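Local coordinates for SusD superfamily protein (Bacteroides fragilis NCTC 9343, PDB 3NQP) that probably binds glycans at the outer membrane surface for uptake by a partner transporter, at residues 44-49 against 80-85; 128-133 against 452-457; 467-472 against 490-495. All blocks are in the same frame, centred on the assembly; numbering follows the deposited sequence.

Contact 1 (44-49 against 80-85); sequences ITFGEL and TGVSKF
Val82 brings an irregular loop up to the helix that carries Thr45 and Phe46, and the backbones stay well apart: the nearest alpha carbons, Thr45 CA and Gly81 CA, are 8.1 Å from each other. Segment 44-49 comes from helix 39-48, with a wider pi-type turn at 44-48, where Ile44 O accepts from both Glu48 N, at 3.1 Å, and Leu49 N. Segment 80-85 has no regular structure; Gly81 passes through a positive phi (82°) just before Val82.

No hydrogen bond crosses between the segments, so apolar side-chain contacts make most of the junction. Val82 points at the helix and reaches it with one branch, CG1, which lies 3.7 Å from Thr45 CG2. The Thr45 methyl is swung anti to the backbone N (chi1 -44° for OG1), and the two branched side chains meet at a slant. Val82 CG1 also approaches the Phe46 ring obliquely, 4.2 Å from Phe46 CE1. On the loop side, Thr80 OG1 donates to Val82 O over 2.7 Å, from above the carbonyl plane, which ties the turn together around Gly81.

The contact packs the loop after helix 68-71 onto the N-terminal helical part of this SusD-type protein. Gln41, on helix 39-48, touches both Phe46 and Val82. Helix 110-135 sets Asp130 and Ile134 against Phe46 and Tyr135 against Val82, while Ile70 of helix 68-71 packs on Thr45.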
loop_
_atom_site.group_PDB
_atom_site.type_symbol
_atom_site.label_atom_id
_atom_site.label_comp_id
_atom_site.label_asym_id
_atom_site.label_seq_id
_atom_site.Cartn_x
_atom_site.Cartn_y
_atom_site.Cartn_z
ATOM N N ILE A 44 -2.307 -4.181 3.617
ATOM C CA ILE A 44 -1.674 -4.777 4.825
ATOM C C ILE A 44 -1.029 -6.139 4.463
ATOM O O ILE A 44 0.183 -6.291 4.550
ATOM C CB ILE A 44 -2.615 -4.944 5.985
ATOM C CG1 ILE A 44 -3.292 -3.603 6.380
ATOM C CG2 ILE A 44 -1.876 -5.575 7.176
ATOM C CD1 ILE A 44 -2.387 -2.490 6.927
ATOM N N THR A 45 -1.802 -7.128 4.043
ATOM C CA THR A 45 -1.230 -8.471 3.810
ATOM C C THR A 45 -0.083 -8.464 2.802
ATOM O O THR A 45 0.997 -8.964 3.107
ATOM C CB THR A 45 -2.312 -9.513 3.440
ATOM O OG1 THR A 45 -3.415 -9.304 4.329
ATOM C CG2 THR A 45 -1.769 -10.965 3.551
ATOM N N PHE A 46 -0.314 -7.843 1.656
ATOM C CA PHE A 46 0.649 -7.810 0.556
ATOM C C PHE A 46 1.703 -6.674 0.744
ATOM O O PHE A 46 2.890 -6.895 0.594
ATOM C CB PHE A 46 -0.071 -7.568 -0.749
ATOM C CG PHE A 46 -0.931 -8.699 -1.242
ATOM C CD1 PHE A 46 -0.779 -10.017 -0.800
ATOM C CD2 PHE A 46 -1.826 -8.463 -2.264
ATOM C CE1 PHE A 46 -1.569 -11.050 -1.346
ATOM C CE2 PHE A 46 -2.606 -9.514 -2.829
ATOM C CZ PHE A 46 -2.490 -10.795 -2.339
ATOM N N GLY A 47 1.257 -5.480 1.119
ATOM C CA GLY A 47 2.120 -4.305 1.117
ATOM C C GLY A 47 2.978 -4.135 2.352
ATOM O O GLY A 47 4.081 -3.601 2.245
ATOM N N GLU A 48 2.467 -4.521 3.528
ATOM C CA GLU A 48 3.163 -4.190 4.810
ATOM C C GLU A 48 3.840 -5.372 5.485
ATOM O O GLU A 48 4.966 -5.257 5.951
ATOM C CB GLU A 48 2.175 -3.668 5.874
ATOM C CG GLU A 48 1.630 -2.348 5.677
ATOM C CD GLU A 48 2.554 -1.208 6.008
ATOM O OE1 GLU A 48 3.445 -1.296 6.884
ATOM O OE2 GLU A 48 2.305 -0.171 5.404
ATOM N N LEU A 49 3.125 -6.499 5.599
ATOM C CA LEU A 49 3.538 -7.502 6.597
ATOM C C LEU A 49 4.921 -8.109 6.429
ATOM O O LEU A 49 5.561 -8.435 7.418
ATOM C CB LEU A 49 2.511 -8.614 6.747
ATOM C CG LEU A 49 1.134 -8.288 7.355
ATOM C CD1 LEU A 49 0.318 -9.593 7.416
ATOM C CD2 LEU A 49 1.176 -7.554 8.738
ATOM N N THR A 80 1.192 -20.422 3.145
ATOM C CA THR A 80 1.091 -19.690 1.887
ATOM C C THR A 80 0.621 -18.222 2.058
ATOM O O THR A 80 0.565 -17.460 1.085
ATOM C CB THR A 80 0.198 -20.404 0.892
ATOM O OG1 THR A 80 -1.154 -20.343 1.325
ATOM C CG2 THR A 80 0.629 -21.907 0.710
ATOM N N GLY A 81 0.359 -17.832 3.306
ATOM C CA GLY A 81 0.041 -16.449 3.654
ATOM C C GLY A 81 -1.422 -16.126 3.389
ATOM O O GLY A 81 -2.142 -15.650 4.281
ATOM N N VAL A 82 -1.809 -16.331 2.126
ATOM C CA VAL A 82 -3.194 -16.260 1.675
ATOM C C VAL A 82 -3.503 -17.529 0.908
ATOM O O VAL A 82 -2.577 -18.226 0.489
ATOM C CB VAL A 82 -3.459 -15.023 0.772
ATOM C CG1 VAL A 82 -3.106 -13.701 1.536
ATOM C CG2 VAL A 82 -2.738 -15.110 -0.591
ATOM N N SER A 83 -4.792 -17.814 0.729
ATOM C CA SER A 83 -5.250 -18.947 -0.056
ATOM C C SER A 83 -5.840 -18.453 -1.339
ATOM O O SER A 83 -6.193 -17.284 -1.448
ATOM C CB SER A 83 -6.373 -19.686 0.677
ATOM O OG SER A 83 -5.909 -20.093 1.949
ATOM N N LYS A 84 -5.976 -19.377 -2.295
ATOM C CA LYS A 84 -6.723 -19.182 -3.515
ATOM C C LYS A 84 -6.288 -17.966 -4.304
ATOM O O LYS A 84 -7.152 -17.213 -4.787
ATOM C CB LYS A 84 -8.243 -19.096 -3.232
ATOM C CG LYS A 84 -8.820 -20.281 -2.472
ATOM C CD LYS A 84 -10.376 -20.305 -2.423
ATOM C CE LYS A 84 -10.942 -19.363 -1.327
ATOM N NZ LYS A 84 -10.361 -19.497 0.081
ATOM N N PHE A 85 -4.968 -17.797 -4.481
ATOM C CA PHE A 85 -4.431 -16.611 -5.184
ATOM C C PHE A 85 -5.008 -15.303 -4.626
ATOM O O PHE A 85 -5.297 -14.356 -5.353
ATOM C CB PHE A 85 -4.706 -16.694 -6.692
ATOM C CG PHE A 85 -3.869 -17.695 -7.409
ATOM C CD1 PHE A 85 -2.552 -17.427 -7.705
ATOM C CD2 PHE A 85 -4.423 -18.911 -7.833
ATOM C CE1 PHE A 85 -1.791 -18.315 -8.391
ATOM C CE2 PHE A 85 -3.666 -19.817 -8.524
ATOM C CZ PHE A 85 -2.347 -19.538 -8.799
#

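Contact 2 (128-133 against 452-457); sequences YFDLYR and RWWDLR
Arg133 lays its guanidinium flat over the indole of Trp454, planes 10° apart, with CZ 3.7 Å from the centroid of the five-membered ring: a stacked cation-pi pair. Arg133 starts at the far rim of the indole, its CB 3.3 Å from Trp454 CZ3. The bend at chi3 (-69°) then turns the guanidinium over the five-membered ring, with Arg133 CD above the six-membered ring in a CH-pi contact. Phe129 covers the other guanidinium face, so the charged group is sandwiched between two aromatic rings. Its rotation is further fixed by a salt bridge from Arg133 NH2 to Asp130 OD1, 2.8 Å, met nearly along the C-O axis; Asp130 OD2 bonds to His42. Water 1 accepts from Trp454 NE1 at 2.7 Å, in the ring plane, near Asp130 OD1.

Arg457 NH1 gives a weak hydrogen bond to Arg133 O (2.8 Å). Water 3 joins that carbonyl to Trp453 NE1, and water 2 joins Tyr132 O to Arg457 NH2.

The short helix axes pass 12.7 Å apart at 56°, a gap spanned by large side chains. Helix 200-216 adds Trp213 against both arginines and Leu206 and Val210 against Phe129, which helix 163-181 also meets through Ile170.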
loop_
_atom_site.group_PDB
_atom_site.type_symbol
_atom_site.label_atom_id
_atom_site.label_comp_id
_atom_site.label_asym_id
_atom_site.label_seq_id
_atom_site.Cartn_x
_atom_site.Cartn_y
_atom_site.Cartn_z
ATOM N N TYR A 128 -4.247 -7.517 -11.486
ATOM C CA TYR A 128 -3.203 -8.375 -12.043
ATOM C C TYR A 128 -1.787 -7.967 -11.629
ATOM O O TYR A 128 -0.891 -8.805 -11.619
ATOM C CB TYR A 128 -3.335 -8.503 -13.570
ATOM C CG TYR A 128 -4.254 -9.659 -13.962
ATOM C CD1 TYR A 128 -3.894 -10.991 -13.724
ATOM C CD2 TYR A 128 -5.465 -9.420 -14.524
ATOM C CE1 TYR A 128 -4.746 -12.059 -14.056
ATOM C CE2 TYR A 128 -6.318 -10.478 -14.903
ATOM C CZ TYR A 128 -5.953 -11.791 -14.670
ATOM O OH TYR A 128 -6.810 -12.821 -15.055
ATOM N N PHE A 129 -1.582 -6.695 -11.295
ATOM C CA PHE A 129 -0.265 -6.201 -10.876
ATOM C C PHE A 129 0.048 -6.672 -9.443
ATOM O O PHE A 129 1.204 -7.014 -9.152
ATOM C CB PHE A 129 -0.188 -4.673 -11.014
ATOM C CG PHE A 129 1.156 -4.063 -10.646
ATOM C CD1 PHE A 129 2.340 -4.560 -11.143
ATOM C CD2 PHE A 129 1.208 -2.949 -9.804
ATOM C CE1 PHE A 129 3.553 -3.973 -10.817
ATOM C CE2 PHE A 129 2.398 -2.356 -9.464
ATOM C CZ PHE A 129 3.598 -2.872 -9.988
ATOM N N ASP A 130 -0.951 -6.707 -8.560
ATOM C CA ASP A 130 -0.777 -7.388 -7.258
ATOM C C ASP A 130 -0.430 -8.877 -7.502
ATOM O O ASP A 130 0.536 -9.403 -6.900
ATOM C CB ASP A 130 -1.997 -7.251 -6.371
ATOM C CG ASP A 130 -1.980 -5.962 -5.491
ATOM O OD1 ASP A 130 -1.083 -5.108 -5.656
ATOM O OD2 ASP A 130 -2.892 -5.823 -4.663
ATOM N N LEU A 131 -1.192 -9.556 -8.361
ATOM C CA LEU A 131 -0.936 -10.979 -8.609
ATOM C C LEU A 131 0.476 -11.181 -9.171
ATOM O O LEU A 131 1.188 -12.102 -8.769
ATOM C CB LEU A 131 -2.003 -11.596 -9.528
ATOM C CG LEU A 131 -3.401 -11.753 -8.880
ATOM C CD1 LEU A 131 -4.364 -12.198 -9.915
ATOM C CD2 LEU A 131 -3.447 -12.718 -7.699
ATOM N N TYR A 132 0.916 -10.296 -10.065
ATOM C CA TYR A 132 2.294 -10.405 -10.631
ATOM C C TYR A 132 3.374 -10.193 -9.581
ATOM O O TYR A 132 4.364 -10.906 -9.546
ATOM C CB TYR A 132 2.461 -9.397 -11.774
ATOM C CG TYR A 132 3.815 -9.215 -12.378
ATOM C CD1 TYR A 132 4.752 -8.400 -11.780
ATOM C CD2 TYR A 132 4.175 -9.889 -13.566
ATOM C CE1 TYR A 132 5.990 -8.203 -12.327
ATOM C CE2 TYR A 132 5.425 -9.682 -14.161
ATOM C CZ TYR A 132 6.332 -8.828 -13.536
ATOM O OH TYR A 132 7.574 -8.584 -14.075
ATOM N N ARG A 133 3.203 -9.194 -8.713
ATOM C CA ARG A 133 4.203 -8.940 -7.683
ATOM C C ARG A 133 4.258 -10.006 -6.590
ATOM O O ARG A 133 5.305 -10.250 -5.987
ATOM C CB ARG A 133 3.980 -7.564 -7.070
ATOM C CG ARG A 133 4.243 -6.450 -8.089
ATOM C CD ARG A 133 4.155 -5.069 -7.439
ATOM N NE ARG A 133 2.798 -4.763 -7.066
ATOM C CZ ARG A 133 2.420 -3.636 -6.495
ATOM N NH1 ARG A 133 3.304 -2.664 -6.259
ATOM N NH2 ARG A 133 1.152 -3.460 -6.206
ATOM N N ARG A 452 6.158 -0.905 2.030
ATOM C CA ARG A 452 7.502 -1.355 2.352
ATOM C C ARG A 452 7.912 -2.680 1.698
ATOM O O ARG A 452 9.060 -2.820 1.227
ATOM C CB ARG A 452 7.776 -1.428 3.853
ATOM C CG ARG A 452 9.289 -1.612 4.102
ATOM C CD ARG A 452 9.692 -1.367 5.564
ATOM N NE ARG A 452 10.974 -0.691 5.605
ATOM C CZ ARG A 452 12.162 -1.245 5.785
ATOM N NH1 ARG A 452 12.306 -2.533 6.088
ATOM N NH2 ARG A 452 13.225 -0.461 5.747
ATOM N N TRP A 453 7.010 -3.636 1.634
ATOM C CA TRP A 453 7.385 -4.923 1.000
ATOM C C TRP A 453 7.753 -4.644 -0.442
ATOM O O TRP A 453 8.745 -5.165 -0.953
ATOM C CB TRP A 453 6.255 -5.973 1.073
ATOM C CG TRP A 453 6.575 -7.270 0.270
ATOM C CD1 TRP A 453 5.863 -7.773 -0.732
ATOM C CD2 TRP A 453 7.717 -8.126 0.437
ATOM N NE1 TRP A 453 6.473 -8.907 -1.246
ATOM C CE2 TRP A 453 7.605 -9.154 -0.520
ATOM C CE3 TRP A 453 8.799 -8.138 1.319
ATOM C CZ2 TRP A 453 8.535 -10.153 -0.632
ATOM C CZ3 TRP A 453 9.728 -9.138 1.200
ATOM C CH2 TRP A 453 9.578 -10.140 0.240
ATOM N N TRP A 454 6.939 -3.811 -1.108
ATOM C CA TRP A 454 7.207 -3.497 -2.523
ATOM C C TRP A 454 8.550 -2.743 -2.686
ATOM O O TRP A 454 9.374 -3.068 -3.561
ATOM C CB TRP A 454 6.030 -2.751 -3.150
ATOM C CG TRP A 454 4.698 -3.484 -3.046
ATOM C CD1 TRP A 454 3.488 -2.943 -2.749
ATOM C CD2 TRP A 454 4.458 -4.864 -3.337
ATOM N NE1 TRP A 454 2.507 -3.921 -2.805
ATOM C CE2 TRP A 454 3.091 -5.101 -3.164
ATOM C CE3 TRP A 454 5.275 -5.922 -3.728
ATOM C CZ2 TRP A 454 2.526 -6.351 -3.354
ATOM C CZ3 TRP A 454 4.698 -7.179 -3.904
ATOM C CH2 TRP A 454 3.351 -7.367 -3.713
ATOM N N ASP A 455 8.773 -1.773 -1.816
ATOM C CA ASP A 455 10.033 -1.007 -1.802
ATOM C C ASP A 455 11.269 -1.911 -1.647
ATOM O O ASP A 455 12.269 -1.676 -2.330
ATOM C CB ASP A 455 9.997 0.046 -0.691
ATOM C CG ASP A 455 8.929 1.114 -0.922
ATOM O OD1 ASP A 455 8.443 1.283 -2.055
ATOM O OD2 ASP A 455 8.542 1.793 0.060
ATOM N N LEU A 456 11.169 -2.940 -0.776
ATOM C CA LEU A 456 12.254 -3.892 -0.558
ATOM C C LEU A 456 12.497 -4.785 -1.752
ATOM O O LEU A 456 13.654 -5.137 -2.039
ATOM C CB LEU A 456 12.004 -4.767 0.667
ATOM C CG LEU A 456 12.016 -4.005 2.004
ATOM C CD1 LEU A 456 11.390 -4.946 3.090
ATOM C CD2 LEU A 456 13.454 -3.570 2.407
ATOM N N ARG A 457 11.433 -5.159 -2.455
ATOM C CA ARG A 457 11.581 -5.945 -3.689
ATOM C C ARG A 457 12.224 -5.117 -4.813
ATOM O O ARG A 457 12.989 -5.638 -5.608
ATOM C CB ARG A 457 10.212 -6.425 -4.216
ATOM C CG ARG A 457 9.549 -7.538 -3.409
ATOM C CD ARG A 457 10.030 -8.930 -3.698
ATOM N NE ARG A 457 10.199 -9.242 -5.131
ATOM C CZ ARG A 457 9.235 -9.518 -5.989
ATOM N NH1 ARG A 457 7.988 -9.527 -5.619
ATOM N NH2 ARG A 457 9.532 -9.780 -7.243
HETATM O O HOH W 1 -0.097 -4.511 -2.689
HETATM O O HOH W 2 7.197 -10.044 -9.256
HETATM O O HOH W 3 6.101 -10.761 -3.384
#

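Contact 3 (467-472 against 490-495); sequences PLVFCK and HKLLWP
Leu492 CD2 touches two side chains of segment 467-472 at once, 3.6 Å from Val469 CG1 and 3.5 Å from Phe470 CZ. The phenyl ring presents its far end: Phe470 CZ also comes within 3.7 Å of Leu492 CG, and Phe470 CE2 within 4.0 Å of Leu492 CD1. Ring and leucine run at about a right angle to each other, with the methyl arriving obliquely to the ring. Val469 CG1 itself lies above the centre of the Phe470 ring, so these two neighbours in sequence pack on each other as well as on the leucine.

Torsions explain the arrangement. Val469 places CG1 between its backbone N and carbonyl carbon (chi1 64°), the branch that then faces both Phe470 and Leu492. In Leu492, chi2 near 174° continues the chain into CD1, while CD2 branches off to meet both partners.

Behind the side chains, each segment has a short 3-10 turn, at 468-470 and 490-492. Phe470 N bonds to Pro467 O over 3.0 Å, holding the first turn, and Val469 is anchored by backbone bonds to Leu456 and Leu483. Trp453 and Leu456 of helix 452-458 pack on Val469, while Arg457 touches Leu492.

The contact joins two loop portions that both follow helix 452-458. It depends on shape fit and on removing carbon surface from water, with no directional bond between the segments to set their register.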
loop_
_atom_site.group_PDB
_atom_site.type_symbol
_atom_site.label_atom_id
_atom_site.label_comp_id
_atom_site.label_asym_id
_atom_site.label_seq_id
_atom_site.Cartn_x
_atom_site.Cartn_y
_atom_site.Cartn_z
ATOM N N PRO A 467 18.554 -6.253 -4.965
ATOM C CA PRO A 467 17.347 -5.795 -4.271
ATOM C C PRO A 467 17.577 -5.587 -2.780
ATOM O O PRO A 467 18.302 -6.389 -2.102
ATOM C CB PRO A 467 16.358 -6.923 -4.502
ATOM C CG PRO A 467 16.747 -7.475 -5.840
ATOM C CD PRO A 467 18.265 -7.352 -5.921
ATOM N N LEU A 468 16.981 -4.531 -2.250
ATOM C CA LEU A 468 17.235 -4.207 -0.842
ATOM C C LEU A 468 16.696 -5.266 0.143
ATOM O O LEU A 468 17.162 -5.312 1.259
ATOM C CB LEU A 468 16.700 -2.830 -0.478
ATOM C CG LEU A 468 17.483 -1.624 -0.979
ATOM C CD1 LEU A 468 16.839 -0.331 -0.411
ATOM C CD2 LEU A 468 19.037 -1.709 -0.715
ATOM N N VAL A 469 15.724 -6.091 -0.270
ATOM C CA VAL A 469 15.224 -7.188 0.567
ATOM C C VAL A 469 16.387 -8.157 0.934
ATOM O O VAL A 469 16.371 -8.780 2.008
ATOM C CB VAL A 469 14.087 -7.963 -0.129
ATOM C CG1 VAL A 469 14.636 -8.649 -1.392
ATOM C CG2 VAL A 469 13.444 -8.978 0.805
ATOM N N PHE A 470 17.409 -8.249 0.080
ATOM C CA PHE A 470 18.595 -9.093 0.346
ATOM C C PHE A 470 19.792 -8.423 1.044
ATOM O O PHE A 470 20.830 -9.085 1.295
ATOM C CB PHE A 470 19.122 -9.680 -0.975
ATOM C CG PHE A 470 18.144 -10.584 -1.715
ATOM C CD1 PHE A 470 17.537 -11.668 -1.086
ATOM C CD2 PHE A 470 17.911 -10.397 -3.080
ATOM C CE1 PHE A 470 16.676 -12.534 -1.804
ATOM C CE2 PHE A 470 17.064 -11.266 -3.803
ATOM C CZ PHE A 470 16.416 -12.324 -3.137
ATOM N N CYS A 471 19.648 -7.146 1.418
ATOM C CA CYS A 471 20.745 -6.378 2.006
ATOM C C CYS A 471 20.413 -6.000 3.437
ATOM O O CYS A 471 19.265 -5.650 3.764
ATOM C CB CYS A 471 21.003 -5.097 1.195
ATOM S SG CYS A 471 21.302 -5.383 -0.578
ATOM N N LYS A 472 21.426 -6.019 4.299
ATOM C CA LYS A 472 21.236 -5.603 5.686
ATOM C C LYS A 472 20.746 -4.144 5.760
ATOM O O LYS A 472 20.016 -3.772 6.687
ATOM C CB LYS A 472 22.520 -5.799 6.523
ATOM C CG LYS A 472 23.739 -4.982 6.087
ATOM C CD LYS A 472 24.972 -5.259 7.057
ATOM C CE LYS A 472 26.157 -4.339 6.756
ATOM N NZ LYS A 472 26.552 -4.327 5.291
ATOM N N HIS A 490 13.892 -17.717 -3.759
ATOM C CA HIS A 490 12.553 -18.166 -4.194
ATOM C C HIS A 490 11.440 -17.495 -3.384
ATOM O O HIS A 490 10.321 -17.380 -3.860
ATOM C CB HIS A 490 12.436 -19.690 -4.122
ATOM C CG HIS A 490 12.442 -20.237 -2.726
ATOM N ND1 HIS A 490 13.585 -20.344 -1.977
ATOM C CD2 HIS A 490 11.433 -20.694 -1.936
ATOM C CE1 HIS A 490 13.294 -20.865 -0.792
ATOM N NE2 HIS A 490 11.991 -21.084 -0.738
ATOM N N LYS A 491 11.756 -16.993 -2.184
ATOM C CA LYS A 491 10.740 -16.361 -1.337
ATOM C C LYS A 491 10.418 -14.907 -1.727
ATOM O O LYS A 491 9.598 -14.262 -1.041
ATOM C CB LYS A 491 11.148 -16.380 0.139
ATOM C CG LYS A 491 11.224 -17.783 0.806
ATOM C CD LYS A 491 11.493 -17.648 2.294
ATOM C CE LYS A 491 11.622 -18.990 3.020
ATOM N NZ LYS A 491 11.920 -18.710 4.495
ATOM N N LEU A 492 11.030 -14.386 -2.798
ATOM C CA LEU A 492 10.576 -13.117 -3.364
ATOM C C LEU A 492 9.105 -13.229 -3.807
ATOM O O LEU A 492 8.358 -12.242 -3.713
ATOM C CB LEU A 492 11.450 -12.684 -4.547
ATOM C CG LEU A 492 12.937 -12.364 -4.332
ATOM C CD1 LEU A 492 13.610 -12.115 -5.703
ATOM C CD2 LEU A 492 13.112 -11.174 -3.368
ATOM N N LEU A 493 8.727 -14.427 -4.315
ATOM C CA LEU A 493 7.379 -14.767 -4.720
ATOM C C LEU A 493 6.728 -15.676 -3.688
ATOM O O LEU A 493 7.399 -16.271 -2.868
ATOM C CB LEU A 493 7.327 -15.386 -6.129
ATOM C CG LEU A 493 8.022 -14.568 -7.230
ATOM C CD1 LEU A 493 8.010 -15.313 -8.584
ATOM C CD2 LEU A 493 7.444 -13.156 -7.363
ATOM N N TRP A 494 5.404 -15.695 -3.689
ATOM C CA TRP A 494 4.632 -16.463 -2.739
ATOM C C TRP A 494 4.198 -17.828 -3.300
ATOM O O TRP A 494 3.948 -17.981 -4.524
ATOM C CB TRP A 494 3.408 -15.661 -2.309
ATOM C CG TRP A 494 3.657 -14.348 -1.614
ATOM C CD1 TRP A 494 4.583 -13.408 -1.936
ATOM C CD2 TRP A 494 2.890 -13.815 -0.531
ATOM N NE1 TRP A 494 4.453 -12.307 -1.091
ATOM C CE2 TRP A 494 3.409 -12.542 -0.233
ATOM C CE3 TRP A 494 1.790 -14.290 0.213
ATOM C CZ2 TRP A 494 2.875 -11.732 0.782
ATOM C CZ3 TRP A 494 1.280 -13.500 1.233
ATOM C CH2 TRP A 494 1.807 -12.234 1.503
ATOM N N PRO A 495 4.185 -18.851 -2.439
ATOM C CA PRO A 495 3.778 -20.158 -2.949
ATOM C C PRO A 495 2.263 -20.309 -2.963
ATOM O O PRO A 495 1.548 -19.485 -2.404
ATOM C CB PRO A 495 4.371 -21.105 -1.924
ATOM C CG PRO A 495 4.255 -20.325 -0.602
ATOM C CD PRO A 495 4.370 -18.874 -0.974
#

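Along the chain the three contacts follow in series, yet they form one connected cluster: contact 2 has its centre about 11 Å from the centres of both contact 1 and contact 3, which are about 15 Å from each other. Helix 452-458 is the shared element: Trp453 N probably bonds to Gly47 O of contact 1, and Leu456 O to Val469 N of contact 3. Trp494 of contact 3 in turn packs against Thr80 and Gly81 of contact 1. Helices 39-48 and 110-135 are thus joined to the chain's C-terminal part, bringing the N-terminal and C-terminal portions of this SusD-type protein together in one largely helical body.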